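Local coordinates for protein chitinase A (Pteris ryukyuensis, PDB 4RL3) that probably hydrolyses the glycosidic bonds of chitin as a family 18 glycosyl hydrolase, this chain being the TIM-barrel catalytic domain of a longer fern protein, at residues A[74-79]-A[151-156]; A[117-122]-A[139-144]; A[27-32]-A[177-182]; A[49-54]-A[112-117]. All blocks are in the same frame, centred on the assembly; numbering follows the deposited sequence.

All four contacts belong to one TIM barrel and reach its central sheet. Interactions 1 and 3 lie inside the ring of strands: interaction 1 joins the two strands that flank 118-123, interaction 3 reaches between strands farther apart. Interaction 2 lies on the outside of the sheet, where branched aliphatic chains seat a helix, and it is wholly apolar. Interaction 4, farthest from the centre of the chain, is aromatic and sits where helix 96-114 turns back toward strand 118-123; it shares Asp117 with interaction 2. Polar groups gather in the interior contacts: interaction 1 ends at an exposed serine, and interaction 3 sets methyls against a buried amide and a histidine, with Asp178 at its edge holding a diol.

Interaction 1: residues A[74-79]-A[151-156]; sequences KVMVSL and ISVASI
Lys74 runs its side chain out fully extended and sets NZ 2.9 Å from Ser152 OG, donating a hydrogen bond to the hydroxyl. One layer further in, Met76 packs on Val153: the terminal methyl CE lies 3.6 Å from Val153 CG2 and equally near its CB. The methionine gets there by bending at chi2 (81°), which turns SD and CE back along its strand toward the Lys74 end, to the level of Val153. The same Val153 CG2 passes 3.8 Å from Lys74 NZ, so the valine bridges the polar and apolar halves of the contact. Neither strand is the other's sheet neighbour. Strand 118-123 runs between 73-81 and 153-156, parallel to both, and at this level it carries Gly118, with no side chain to intervene. Behind the first shell, Asp117 touches Lys74, and its carbonyl O takes a weak hydrogen bond from Ser152 OG; Met76 leans on His29. With an alanine here instead of Lys74, Ser152 OG would probably be left without its ammonium donor and Val153 would be less covered. The contact thus grades from a charged, hydrogen-bonded end at the exposed serine to buried hydrocarbon, and the long lysine chain spans that boundary.

Interaction 2: residues A[117-122]-A[139-144]; sequences DGIDID and GQLITQ
Ile119 holds CG1 between its backbone N and carbonyl carbon (chi1 64°), and with the chain extended beyond it CD1 is carried straight out to Leu141 and Ile142. In Ile121, chi1 (-45°) puts CG1 on the helix side, and a bend at chi2 folds CD1 aside, so the methylene itself makes the nearest contact. These two outward residues of strand 118-123 dock on helix 131-147 within a beta-alpha-beta unit of the TIM barrel, whose next strand is 153-156. Strand and helix axes run nearly antiparallel, at 165°, and come within 10.3 Å of each other. The methyl CD1 of Ile119 is the central piece: it lies 4.0 Å from Leu141 CD2 and 4.2 Å from Ile142 CG1, touching two successive residues of one helical turn. Beside it, Ile142 stretches its own CD1 to 4.0 Å from Ile121 CG1, the two chains meeting at a slant. All four side chains are buried, and Leu79 of the adjoining strand touches both Ile121 and Leu141. Asp120, between the isoleucines in sequence, faces the opposite way, into the barrel, where Tyr7, Ser78 and Ser155 hydrogen-bond its carboxylate. On the helix itself, Gly139 O accepts two bonds from one residue on opposite faces of its carbonyl plane: Thr143 N, and Thr143 OG1 at 2.7 Å.

Interaction 3: residues A[27-32]-A[177-182]; sequences TFHFIL and IDLVNF. With EDO (1,2-ethanediol), chain D.
Ile31 and Asn181 make the tighter half of this contact: CD1 of the isoleucine comes to 3.5 Å from the amide nitrogen ND2, the two side chains approaching from opposite directions inside the barrel. Ile31 achieves this with an extended chain (chi2 174°) that pushes the methyl out from strand 27-36. The backbones themselves stay well apart, with the CA atoms of Ile31 and Asn181 separated by 11.0 Å, so side chains alone bridge the interior. The amide is gripped at both ends, ND2 by Tyr7 OH and OD1 by Arg5 NH1, which together fix which way round it lies. Asn181 is also the centre of an inverse gamma turn, closed by a weak bond from Phe182 N to Val180 O. Packing is slacker between His29 and Leu179. There the leucine methyl CD1 meets the edge of the imidazole near its plane, 4.0 Å from CE1. The more open side begins at Asp178, partly exposed, whose OD1 accepts a hydrogen bond of 2.6 Å from O1 of an ethanediol, probably a crystallisation additive. Lys146 binds that diol too and forms a salt bridge with Asp178 OD2. Each pair sets an aliphatic methyl against a polar group, and Arg5 and Tyr7 hold His29 ND1 and both ends of the Asn181 amide; ND1 must act as acceptor toward Arg5 NE, so the ring is probably neutral with its proton on NE2.

Interaction 4: residues A[49-54]-A[112-117]; sequences FNIYWQ and NQYHLD
The C-terminal end of helix 96-114 meets strand 50-51 and the chain just after it through a T-shaped aromatic pair. Trp53 turns the edge of its six-membered ring to one face of Tyr114, with centroids 5.2 Å apart and planes at 83°. Trp53 CG sits between the backbone N and carbonyl carbon (chi1 68°), bringing the indole under Ile51 CG2 with its edge to Tyr114. The leading atom is Trp53 CZ2, 3.7 Å from Tyr114 CE2 and off-centre over the ring, toward its rim. Trp53 NE1 comes less near and is hydrogen-bonded to Leu58 O. At the far end of the tyrosine, Ile51 extends CD1 to 3.7 Å from OH and 3.8 Å from CE1, while its other branch, CG2, lies over the centre of the indole, 3.5 Å above the plane. Ile51 therefore touches both rings, one branch on each. In the barrel this is the place where helix 96-114 gives way to strand 118-123: His115, the first residue past the helix to leave helical backbone angles, has a positive phi of 62°, and Leu116 then tucks in against Val75 and Val77. Strand 50-51 pairs antiparallel with 27-36, and Leu32 of that strand touches Trp53. Tyr114 OH is hydrogen-bonded to Asn55 ND2. Replacing Tyr114 by an alanine would probably open a gap beside the indole edge and the Ile51 methyl and leave Asn55 without its phenolic partner.

Interaction 1: residues A[74-79]-A[151-156]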
loop_
_atom_site.group_PDB
_atom_site.type_symbol
_atom_site.label_atom_id
_atom_site.label_comp_id
_atom_site.label_asym_id
_atom_site.label_seq_id
_atom_site.Cartn_x
_atom_site.Cartn_y
_atom_site.Cartn_z
ATOM N N LYS A 74 1.760 -2.130 13.068
ATOM C CA LYS A 74 2.724 -2.840 12.227
ATOM C C LYS A 74 3.219 -1.870 11.160
ATOM O O LYS A 74 2.577 -0.851 10.876
ATOM C CB LYS A 74 2.085 -4.060 11.557
ATOM C CG LYS A 74 1.718 -5.211 12.484
ATOM C CD LYS A 74 1.157 -6.365 11.661
ATOM C CE LYS A 74 0.751 -7.576 12.477
ATOM N NZ LYS A 74 0.190 -8.633 11.584
ATOM N N VAL A 75 4.381 -2.173 10.589
ATOM C CA VAL A 75 4.951 -1.335 9.528
ATOM C C VAL A 75 5.326 -2.226 8.346
ATOM O O VAL A 75 6.036 -3.215 8.510
ATOM C CB VAL A 75 6.170 -0.511 10.015
ATOM C CG1 VAL A 75 6.680 0.409 8.910
ATOM C CG2 VAL A 75 5.783 0.314 11.237
ATOM N N MET A 76 4.803 -1.895 7.170
ATOM C CA MET A 76 5.073 -2.658 5.945
ATOM C C MET A 76 5.863 -1.775 4.983
ATOM O O MET A 76 6.117 -0.609 5.284
ATOM C CB MET A 76 3.745 -3.145 5.340
ATOM C CG MET A 76 3.003 -4.194 6.191
ATOM S SD MET A 76 2.071 -3.456 7.537
ATOM C CE MET A 76 1.217 -4.921 8.116
ATOM N N VAL A 77 6.283 -2.329 3.846
ATOM C CA VAL A 77 6.930 -1.521 2.819
ATOM C C VAL A 77 6.240 -1.769 1.482
ATOM O O VAL A 77 5.903 -2.904 1.160
ATOM C CB VAL A 77 8.460 -1.804 2.742
ATOM C CG1 VAL A 77 8.752 -3.270 2.479
ATOM C CG2 VAL A 77 9.156 -0.900 1.715
ATOM N N SER A 78 6.032 -0.693 0.730
ATOM C CA SER A 78 5.433 -0.748 -0.596
ATOM C C SER A 78 6.509 -0.744 -1.676
ATOM O O SER A 78 7.513 -0.041 -1.567
ATOM C CB SER A 78 4.495 0.439 -0.786
ATOM O OG SER A 78 3.759 0.302 -1.986
ATOM N N LEU A 79 6.284 -1.563 -2.704
ATOM C CA LEU A 79 7.224 -1.771 -3.799
ATOM C C LEU A 79 6.790 -1.033 -5.049
ATOM O O LEU A 79 5.639 -1.139 -5.480
ATOM C CB LEU A 79 7.338 -3.251 -4.131
ATOM C CG LEU A 79 7.506 -4.241 -2.988
ATOM C CD1 LEU A 79 7.732 -5.628 -3.564
ATOM C CD2 LEU A 79 8.636 -3.862 -2.050
ATOM N N ILE A 151 7.051 -12.416 6.628
ATOM C CA ILE A 151 5.976 -11.413 6.685
ATOM C C ILE A 151 4.692 -12.038 7.185
ATOM O O ILE A 151 4.460 -13.231 6.983
ATOM C CB ILE A 151 5.690 -10.773 5.304
ATOM C CG1 ILE A 151 5.162 -11.797 4.276
ATOM C CG2 ILE A 151 6.931 -10.041 4.790
ATOM C CD1 ILE A 151 4.797 -11.193 2.933
ATOM N N SER A 152 3.868 -11.218 7.837
ATOM C CA SER A 152 2.518 -11.604 8.235
ATOM C C SER A 152 1.448 -11.018 7.319
ATOM O O SER A 152 0.335 -11.519 7.301
ATOM C CB SER A 152 2.231 -11.181 9.679
ATOM O OG SER A 152 2.248 -9.780 9.859
ATOM N N VAL A 153 1.765 -9.966 6.561
ATOM C CA VAL A 153 0.745 -9.286 5.726
ATOM C C VAL A 153 1.298 -8.974 4.348
ATOM O O VAL A 153 2.343 -8.349 4.236
ATOM C CB VAL A 153 0.247 -7.972 6.373
ATOM C CG1 VAL A 153 -0.901 -7.352 5.561
ATOM C CG2 VAL A 153 -0.178 -8.204 7.821
ATOM N N ALA A 154 0.591 -9.417 3.310
ATOM C CA ALA A 154 0.886 -9.029 1.932
ATOM C C ALA A 154 -0.344 -8.343 1.359
ATOM O O ALA A 154 -1.485 -8.773 1.610
ATOM C CB ALA A 154 1.284 -10.230 1.082
ATOM N N SER A 155 -0.103 -7.275 0.602
ATOM C CA SER A 155 -1.166 -6.532 -0.056
ATOM C C SER A 155 -0.774 -6.117 -1.456
ATOM O O SER A 155 0.401 -6.143 -1.830
ATOM C CB SER A 155 -1.561 -5.286 0.745
ATOM O OG SER A 155 -0.459 -4.406 0.962
ATOM N N ILE A 156 -1.798 -5.766 -2.227
ATOM C CA ILE A 156 -1.627 -5.224 -3.568
ATOM C C ILE A 156 -2.344 -3.887 -3.606
ATOM O O ILE A 156 -3.301 -3.688 -2.863
ATOM C CB ILE A 156 -2.157 -6.182 -4.664
ATOM C CG1 ILE A 156 -3.607 -6.587 -4.415
ATOM C CG2 ILE A 156 -1.277 -7.424 -4.729
ATOM C CD1 ILE A 156 -4.251 -7.253 -5.607
#

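Interaction 2: residues A[117-122]-A[139-144]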
loop_
_atom_site.group_PDB
_atom_site.type_symbol
_atom_site.label_atom_id
_atom_site.label_comp_id
_atom_site.label_asym_id
_atom_site.label_seq_id
_atom_site.Cartn_x
_atom_site.Cartn_y
_atom_site.Cartn_z
ATOM N N ASP A 117 6.801 -5.887 8.825
ATOM C CA ASP A 117 5.774 -6.906 8.988
ATOM C C ASP A 117 5.189 -7.415 7.683
ATOM O O ASP A 117 4.391 -8.353 7.690
ATOM C CB ASP A 117 4.640 -6.318 9.828
ATOM C CG ASP A 117 5.076 -6.000 11.241
ATOM O OD1 ASP A 117 5.258 -6.973 12.002
ATOM O OD2 ASP A 117 5.272 -4.811 11.573
ATOM N N GLY A 118 5.556 -6.797 6.559
ATOM C CA GLY A 118 4.926 -7.143 5.306
ATOM C C GLY A 118 5.288 -6.262 4.142
ATOM O O GLY A 118 6.053 -5.301 4.278
ATOM N N ILE A 119 4.748 -6.626 2.981
ATOM C CA ILE A 119 4.995 -5.895 1.744
ATOM C C ILE A 119 3.688 -5.604 1.020
ATOM O O ILE A 119 2.712 -6.338 1.149
ATOM C CB ILE A 119 5.962 -6.639 0.789
ATOM C CG1 ILE A 119 5.389 -7.979 0.299
ATOM C CG2 ILE A 119 7.302 -6.857 1.485
ATOM C CD1 ILE A 119 6.134 -8.575 -0.876
ATOM N N ASP A 120 3.705 -4.515 0.265
ATOM C CA ASP A 120 2.592 -4.050 -0.545
ATOM C C ASP A 120 3.119 -3.904 -1.970
ATOM O O ASP A 120 4.190 -3.331 -2.179
ATOM C CB ASP A 120 2.115 -2.691 -0.013
ATOM C CG ASP A 120 1.056 -2.057 -0.881
ATOM O OD1 ASP A 120 -0.050 -2.628 -0.967
ATOM O OD2 ASP A 120 1.312 -0.985 -1.459
ATOM N N ILE A 121 2.362 -4.413 -2.938
ATOM C CA ILE A 121 2.768 -4.379 -4.343
ATOM C C ILE A 121 2.117 -3.188 -5.049
ATOM O O ILE A 121 0.897 -3.144 -5.209
ATOM C CB ILE A 121 2.377 -5.685 -5.069
ATOM C CG1 ILE A 121 2.730 -6.927 -4.241
ATOM C CG2 ILE A 121 3.040 -5.730 -6.451
ATOM C CD1 ILE A 121 4.189 -7.097 -3.847
ATOM N N ASP A 122 2.941 -2.242 -5.499
ATOM C CA ASP A 122 2.436 -0.981 -6.059
ATOM C C ASP A 122 3.172 -0.611 -7.344
ATOM O O ASP A 122 3.453 0.561 -7.589
ATOM C CB ASP A 122 2.542 0.144 -5.023
ATOM C CG ASP A 122 1.801 1.413 -5.430
ATOM O OD1 ASP A 122 0.763 1.309 -6.134
ATOM O OD2 ASP A 122 2.259 2.517 -5.011
ATOM N N GLY A 139 3.831 -13.252 -7.394
ATOM C CA GLY A 139 3.197 -14.362 -6.704
ATOM C C GLY A 139 4.217 -15.219 -5.977
ATOM O O GLY A 139 4.028 -15.611 -4.816
ATOM N N GLN A 140 5.328 -15.500 -6.644
ATOM C CA GLN A 140 6.414 -16.271 -6.022
ATOM C C GLN A 140 7.052 -15.514 -4.861
ATOM O O GLN A 140 7.355 -16.093 -3.833
ATOM C CB GLN A 140 7.480 -16.612 -7.054
ATOM C CG GLN A 140 7.065 -17.683 -8.033
ATOM C CD GLN A 140 8.229 -18.089 -8.919
ATOM O OE1 GLN A 140 9.194 -18.685 -8.442
ATOM N NE2 GLN A 140 8.164 -17.748 -10.197
ATOM N N LEU A 141 7.279 -14.215 -5.043
ATOM C CA LEU A 141 7.844 -13.368 -3.991
ATOM C C LEU A 141 6.979 -13.434 -2.729
ATOM O O LEU A 141 7.478 -13.693 -1.636
ATOM C CB LEU A 141 7.955 -11.929 -4.487
ATOM C CG LEU A 141 8.297 -10.859 -3.451
ATOM C CD1 LEU A 141 9.652 -11.138 -2.809
ATOM C CD2 LEU A 141 8.270 -9.486 -4.086
ATOM N N ILE A 142 5.677 -13.215 -2.891
ATOM C CA ILE A 142 4.778 -13.214 -1.734
ATOM C C ILE A 142 4.706 -14.600 -1.089
ATOM O O ILE A 142 4.754 -14.742 0.136
ATOM C CB ILE A 142 3.361 -12.730 -2.113
ATOM C CG1 ILE A 142 3.397 -11.265 -2.522
ATOM C CG2 ILE A 142 2.404 -12.930 -0.954
ATOM C CD1 ILE A 142 2.118 -10.782 -3.183
ATOM N N THR A 143 4.600 -15.623 -1.929
ATOM C CA THR A 143 4.462 -16.994 -1.461
ATOM C C THR A 143 5.695 -17.404 -0.658
ATOM O O THR A 143 5.574 -17.982 0.432
ATOM C CB THR A 143 4.241 -17.955 -2.647
ATOM O OG1 THR A 143 2.996 -17.642 -3.281
ATOM C CG2 THR A 143 4.241 -19.407 -2.196
ATOM N N GLN A 144 6.876 -17.069 -1.160
ATOM C CA GLN A 144 8.108 -17.384 -0.439
ATOM C C GLN A 144 8.251 -16.596 0.863
ATOM O O GLN A 144 8.669 -17.157 1.876
ATOM C CB GLN A 144 9.333 -17.134 -1.302
ATOM C CG GLN A 144 9.553 -18.156 -2.395
ATOM C CD GLN A 144 10.959 -18.092 -2.978
ATOM O OE1 GLN A 144 11.947 -17.890 -2.262
ATOM N NE2 GLN A 144 11.056 -18.324 -4.264
#

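Interaction 3: residues A[27-32]-A[177-182]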
loop_
_atom_site.group_PDB
_atom_site.type_symbol
_atom_site.label_atom_id
_atom_site.label_comp_id
_atom_site.label_asym_id
_atom_site.label_seq_id
_atom_site.Cartn_x
_atom_site.Cartn_y
_atom_site.Cartn_z
ATOM N N THR A 27 -6.543 -2.030 13.957
ATOM C CA THR A 27 -5.324 -2.674 13.481
ATOM C C THR A 27 -4.650 -1.654 12.576
ATOM O O THR A 27 -5.153 -1.365 11.498
ATOM C CB THR A 27 -5.660 -3.967 12.714
ATOM O OG1 THR A 27 -6.203 -4.926 13.634
ATOM C CG2 THR A 27 -4.455 -4.574 12.040
ATOM N N PHE A 28 -3.521 -1.108 13.020
ATOM C CA PHE A 28 -2.889 0.040 12.374
ATOM C C PHE A 28 -1.647 -0.369 11.604
ATOM O O PHE A 28 -0.712 -0.934 12.175
ATOM C CB PHE A 28 -2.500 1.084 13.434
ATOM C CG PHE A 28 -2.117 2.417 12.852
ATOM C CD1 PHE A 28 -0.932 2.568 12.146
ATOM C CD2 PHE A 28 -2.957 3.511 12.977
ATOM C CE1 PHE A 28 -0.588 3.787 11.597
ATOM C CE2 PHE A 28 -2.621 4.729 12.425
ATOM C CZ PHE A 28 -1.433 4.869 11.734
ATOM N N HIS A 29 -1.626 -0.081 10.307
ATOM C CA HIS A 29 -0.445 -0.333 9.485
ATOM C C HIS A 29 0.116 0.951 8.900
ATOM O O HIS A 29 -0.591 1.656 8.176
ATOM C CB HIS A 29 -0.768 -1.261 8.309
ATOM C CG HIS A 29 -1.306 -2.603 8.706
ATOM N ND1 HIS A 29 -1.897 -3.461 7.803
ATOM C CD2 HIS A 29 -1.319 -3.252 9.897
ATOM C CE1 HIS A 29 -2.276 -4.564 8.423
ATOM N NE2 HIS A 29 -1.930 -4.466 9.691
ATOM N N PHE A 30 1.381 1.258 9.192
ATOM C CA PHE A 30 2.116 2.192 8.344
ATOM C C PHE A 30 2.650 1.410 7.143
ATOM O O PHE A 30 3.038 0.250 7.273
ATOM C CB PHE A 30 3.298 2.824 9.079
ATOM C CG PHE A 30 2.916 3.821 10.129
ATOM C CD1 PHE A 30 2.467 5.081 9.772
ATOM C CD2 PHE A 30 3.046 3.519 11.479
ATOM C CE1 PHE A 30 2.137 6.011 10.730
ATOM C CE2 PHE A 30 2.709 4.453 12.446
ATOM C CZ PHE A 30 2.257 5.695 12.071
ATOM N N ILE A 31 2.689 2.063 5.986
ATOM C CA ILE A 31 3.298 1.483 4.793
ATOM C C ILE A 31 4.356 2.435 4.249
ATOM O O ILE A 31 4.037 3.466 3.653
ATOM C CB ILE A 31 2.261 1.168 3.704
ATOM C CG1 ILE A 31 1.091 0.366 4.272
ATOM C CG2 ILE A 31 2.931 0.385 2.571
ATOM C CD1 ILE A 31 -0.021 0.157 3.279
ATOM N N LEU A 32 5.615 2.086 4.478
ATOM C CA LEU A 32 6.742 2.845 3.955
ATOM C C LEU A 32 6.716 2.834 2.440
ATOM O O LEU A 32 6.606 1.766 1.828
ATOM C CB LEU A 32 8.066 2.249 4.466
ATOM C CG LEU A 32 8.332 2.494 5.946
ATOM C CD1 LEU A 32 9.442 1.592 6.488
ATOM C CD2 LEU A 32 8.643 3.961 6.186
ATOM N N ILE A 177 -2.509 -13.318 -0.347
ATOM C CA ILE A 177 -2.691 -11.876 -0.386
ATOM C C ILE A 177 -3.798 -11.512 0.594
ATOM O O ILE A 177 -4.956 -11.833 0.377
ATOM C CB ILE A 177 -3.015 -11.384 -1.810
ATOM C CG1 ILE A 177 -1.817 -11.634 -2.737
ATOM C CG2 ILE A 177 -3.338 -9.888 -1.807
ATOM C CD1 ILE A 177 -2.134 -11.514 -4.202
ATOM N N ASP A 178 -3.435 -10.819 1.660
ATOM C CA ASP A 178 -4.357 -10.545 2.751
ATOM C C ASP A 178 -5.261 -9.360 2.502
ATOM O O ASP A 178 -6.396 -9.363 2.969
ATOM C CB ASP A 178 -3.569 -10.303 4.024
ATOM C CG ASP A 178 -2.637 -11.436 4.329
ATOM O OD1 ASP A 178 -3.140 -12.530 4.700
ATOM O OD2 ASP A 178 -1.409 -11.251 4.171
ATOM N N LEU A 179 -4.746 -8.342 1.816
ATOM C CA LEU A 179 -5.455 -7.063 1.682
ATOM C C LEU A 179 -5.281 -6.482 0.292
ATOM O O LEU A 179 -4.209 -6.597 -0.314
ATOM C CB LEU A 179 -4.952 -6.052 2.713
ATOM C CG LEU A 179 -5.114 -6.406 4.188
ATOM C CD1 LEU A 179 -4.273 -5.492 5.046
ATOM C CD2 LEU A 179 -6.579 -6.348 4.595
ATOM N N VAL A 180 -6.359 -5.888 -0.212
ATOM C CA VAL A 180 -6.359 -5.207 -1.493
ATOM C C VAL A 180 -6.537 -3.717 -1.212
ATOM O O VAL A 180 -7.626 -3.262 -0.828
ATOM C CB VAL A 180 -7.462 -5.755 -2.432
ATOM C CG1 VAL A 180 -7.443 -5.000 -3.763
ATOM C CG2 VAL A 180 -7.271 -7.254 -2.653
ATOM N N ASN A 181 -5.442 -2.974 -1.379
ATOM C CA ASN A 181 -5.421 -1.517 -1.228
ATOM C C ASN A 181 -5.890 -0.869 -2.539
ATOM O O ASN A 181 -5.096 -0.259 -3.252
ATOM C CB ASN A 181 -4.003 -0.995 -0.920
ATOM C CG ASN A 181 -3.507 -1.302 0.495
ATOM O OD1 ASN A 181 -4.085 -2.091 1.263
ATOM N ND2 ASN A 181 -2.389 -0.691 0.825
ATOM N N PHE A 182 -7.166 -1.020 -2.878
ATOM C CA PHE A 182 -7.652 -0.477 -4.131
ATOM C C PHE A 182 -7.623 1.051 -4.044
ATOM O O PHE A 182 -8.096 1.627 -3.074
ATOM C CB PHE A 182 -9.063 -0.975 -4.456
ATOM C CG PHE A 182 -9.493 -0.649 -5.855
ATOM C CD1 PHE A 182 -9.996 0.605 -6.150
ATOM C CD2 PHE A 182 -9.348 -1.567 -6.876
ATOM C CE1 PHE A 182 -10.362 0.938 -7.429
ATOM C CE2 PHE A 182 -9.713 -1.235 -8.171
ATOM C CZ PHE A 182 -10.224 0.018 -8.444
HETATM C C1 EDO D . -2.182 -15.585 5.722
HETATM O O1 EDO D . -1.586 -14.302 5.888
HETATM C C2 EDO D . -2.151 -15.976 4.251
HETATM O O2 EDO D . -0.807 -16.224 3.819
#

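Interaction 4: residues A[49-54]-A[112-117]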
loop_
_atom_site.group_PDB
_atom_site.type_symbol
_atom_site.label_atom_id
_atom_site.label_comp_id
_atom_site.label_asym_id
_atom_site.label_seq_id
_atom_site.Cartn_x
_atom_site.Cartn_y
_atom_site.Cartn_z
ATOM N N PHE A 49 16.265 -4.763 -4.161
ATOM C CA PHE A 49 15.528 -3.579 -3.700
ATOM C C PHE A 49 16.368 -2.577 -2.925
ATOM O O PHE A 49 17.109 -2.945 -2.014
ATOM C CB PHE A 49 14.292 -3.995 -2.906
ATOM C CG PHE A 49 13.177 -4.446 -3.795
ATOM C CD1 PHE A 49 12.255 -3.522 -4.277
ATOM C CD2 PHE A 49 13.097 -5.761 -4.235
ATOM C CE1 PHE A 49 11.238 -3.912 -5.136
ATOM C CE2 PHE A 49 12.083 -6.156 -5.091
ATOM C CZ PHE A 49 11.163 -5.234 -5.551
ATOM N N ASN A 50 16.227 -1.312 -3.329
ATOM C CA ASN A 50 16.836 -0.166 -2.678
ATOM C C ASN A 50 15.777 0.686 -1.995
ATOM O O ASN A 50 14.582 0.586 -2.299
ATOM C CB ASN A 50 17.569 0.687 -3.712
ATOM C CG ASN A 50 18.865 0.053 -4.164
ATOM O OD1 ASN A 50 19.683 -0.341 -3.337
ATOM N ND2 ASN A 50 19.064 -0.044 -5.467
ATOM N N ILE A 51 16.233 1.529 -1.079
ATOM C CA ILE A 51 15.358 2.343 -0.241
ATOM C C ILE A 51 15.111 3.712 -0.851
ATOM O O ILE A 51 16.053 4.488 -1.040
ATOM C CB ILE A 51 15.977 2.507 1.162
ATOM C CG1 ILE A 51 16.081 1.134 1.843
ATOM C CG2 ILE A 51 15.159 3.480 2.008
ATOM C CD1 ILE A 51 16.879 1.134 3.125
ATOM N N TYR A 52 13.839 4.011 -1.113
ATOM C CA TYR A 52 13.423 5.321 -1.612
ATOM C C TYR A 52 12.276 5.885 -0.779
ATOM O O TYR A 52 11.324 6.457 -1.304
ATOM C CB TYR A 52 13.101 5.275 -3.101
ATOM C CG TYR A 52 14.314 4.886 -3.923
ATOM C CD1 TYR A 52 15.331 5.806 -4.190
ATOM C CD2 TYR A 52 14.462 3.590 -4.400
ATOM C CE1 TYR A 52 16.442 5.439 -4.923
ATOM C CE2 TYR A 52 15.571 3.216 -5.131
ATOM C CZ TYR A 52 16.557 4.147 -5.393
ATOM O OH TYR A 52 17.660 3.770 -6.129
ATOM N N TRP A 53 12.370 5.694 0.530
ATOM C CA TRP A 53 11.675 6.579 1.462
ATOM C C TRP A 53 12.722 7.354 2.240
ATOM O O TRP A 53 13.922 7.066 2.153
ATOM C CB TRP A 53 10.750 5.825 2.422
ATOM C CG TRP A 53 11.438 4.949 3.431
ATOM C CD1 TRP A 53 11.848 5.291 4.692
ATOM C CD2 TRP A 53 11.742 3.565 3.277
ATOM N NE1 TRP A 53 12.403 4.199 5.326
ATOM C CE2 TRP A 53 12.348 3.128 4.477
ATOM C CE3 TRP A 53 11.548 2.641 2.245
ATOM C CZ2 TRP A 53 12.774 1.814 4.662
ATOM C CZ3 TRP A 53 11.978 1.342 2.436
ATOM C CH2 TRP A 53 12.578 0.942 3.630
ATOM N N GLN A 54 12.254 8.326 3.017
ATOM C CA GLN A 54 13.145 9.182 3.792
ATOM C C GLN A 54 13.670 8.447 5.017
ATOM O O GLN A 54 13.245 8.709 6.148
ATOM C CB GLN A 54 12.443 10.482 4.191
ATOM C CG GLN A 54 13.417 11.540 4.674
ATOM C CD GLN A 54 12.779 12.896 4.933
ATOM O OE1 GLN A 54 11.618 12.998 5.335
ATOM N NE2 GLN A 54 13.553 13.957 4.719
ATOM N N ASN A 112 14.087 -7.479 7.899
ATOM C CA ASN A 112 14.787 -7.743 9.149
ATOM C C ASN A 112 15.501 -6.508 9.681
ATOM O O ASN A 112 15.495 -6.285 10.890
ATOM C CB ASN A 112 15.752 -8.910 8.975
ATOM C CG ASN A 112 15.028 -10.232 8.873
ATOM O OD1 ASN A 112 13.910 -10.376 9.377
ATOM N ND2 ASN A 112 15.658 -11.215 8.227
ATOM N N GLN A 113 16.074 -5.697 8.796
ATOM C CA GLN A 113 16.774 -4.487 9.217
ATOM C C GLN A 113 15.841 -3.456 9.837
ATOM O O GLN A 113 16.178 -2.832 10.852
ATOM C CB GLN A 113 17.496 -3.847 8.030
ATOM C CG GLN A 113 18.316 -2.615 8.409
ATOM C CD GLN A 113 18.889 -1.875 7.227
ATOM O OE1 GLN A 113 18.630 -2.207 6.062
ATOM N NE2 GLN A 113 19.666 -0.832 7.523
ATOM N N TYR A 114 14.687 -3.265 9.201
ATOM C CA TYR A 114 13.727 -2.226 9.588
ATOM C C TYR A 114 12.579 -2.746 10.475
ATOM O O TYR A 114 11.684 -1.977 10.820
ATOM C CB TYR A 114 13.183 -1.511 8.337
ATOM C CG TYR A 114 14.138 -0.442 7.846
ATOM C CD1 TYR A 114 15.256 -0.775 7.108
ATOM C CD2 TYR A 114 13.922 0.908 8.142
ATOM C CE1 TYR A 114 16.152 0.190 6.695
ATOM C CE2 TYR A 114 14.806 1.885 7.721
ATOM C CZ TYR A 114 15.917 1.527 6.997
ATOM O OH TYR A 114 16.820 2.491 6.589
ATOM N N HIS A 115 12.632 -4.013 10.893
ATOM C CA HIS A 115 11.633 -4.576 11.824
ATOM C C HIS A 115 10.231 -4.547 11.203
ATOM O O HIS A 115 9.251 -4.223 11.860
ATOM C CB HIS A 115 11.627 -3.819 13.161
ATOM C CG HIS A 115 12.981 -3.394 13.624
ATOM N ND1 HIS A 115 13.951 -4.291 14.008
ATOM C CD2 HIS A 115 13.532 -2.163 13.745
ATOM C CE1 HIS A 115 15.040 -3.629 14.364
ATOM N NE2 HIS A 115 14.812 -2.336 14.212
ATOM N N LEU A 116 10.152 -4.890 9.925
ATOM C CA LEU A 116 8.900 -4.760 9.191
ATOM C C LEU A 116 8.041 -6.019 9.280
ATOM O O LEU A 116 8.498 -7.086 9.694
ATOM C CB LEU A 116 9.188 -4.407 7.728
ATOM C CG LEU A 116 10.059 -3.168 7.512
ATOM C CD1 LEU A 116 10.287 -2.913 6.032
ATOM C CD2 LEU A 116 9.450 -1.935 8.156
ATOM N N ASP A 117 6.801 -5.887 8.825
ATOM C CA ASP A 117 5.774 -6.906 8.988
ATOM C C ASP A 117 5.189 -7.415 7.683
ATOM O O ASP A 117 4.391 -8.353 7.690
ATOM C CB ASP A 117 4.640 -6.318 9.828
ATOM C CG ASP A 117 5.076 -6.000 11.241
ATOM O OD1 ASP A 117 5.258 -6.973 12.002
ATOM O OD2 ASP A 117 5.272 -4.811 11.573
#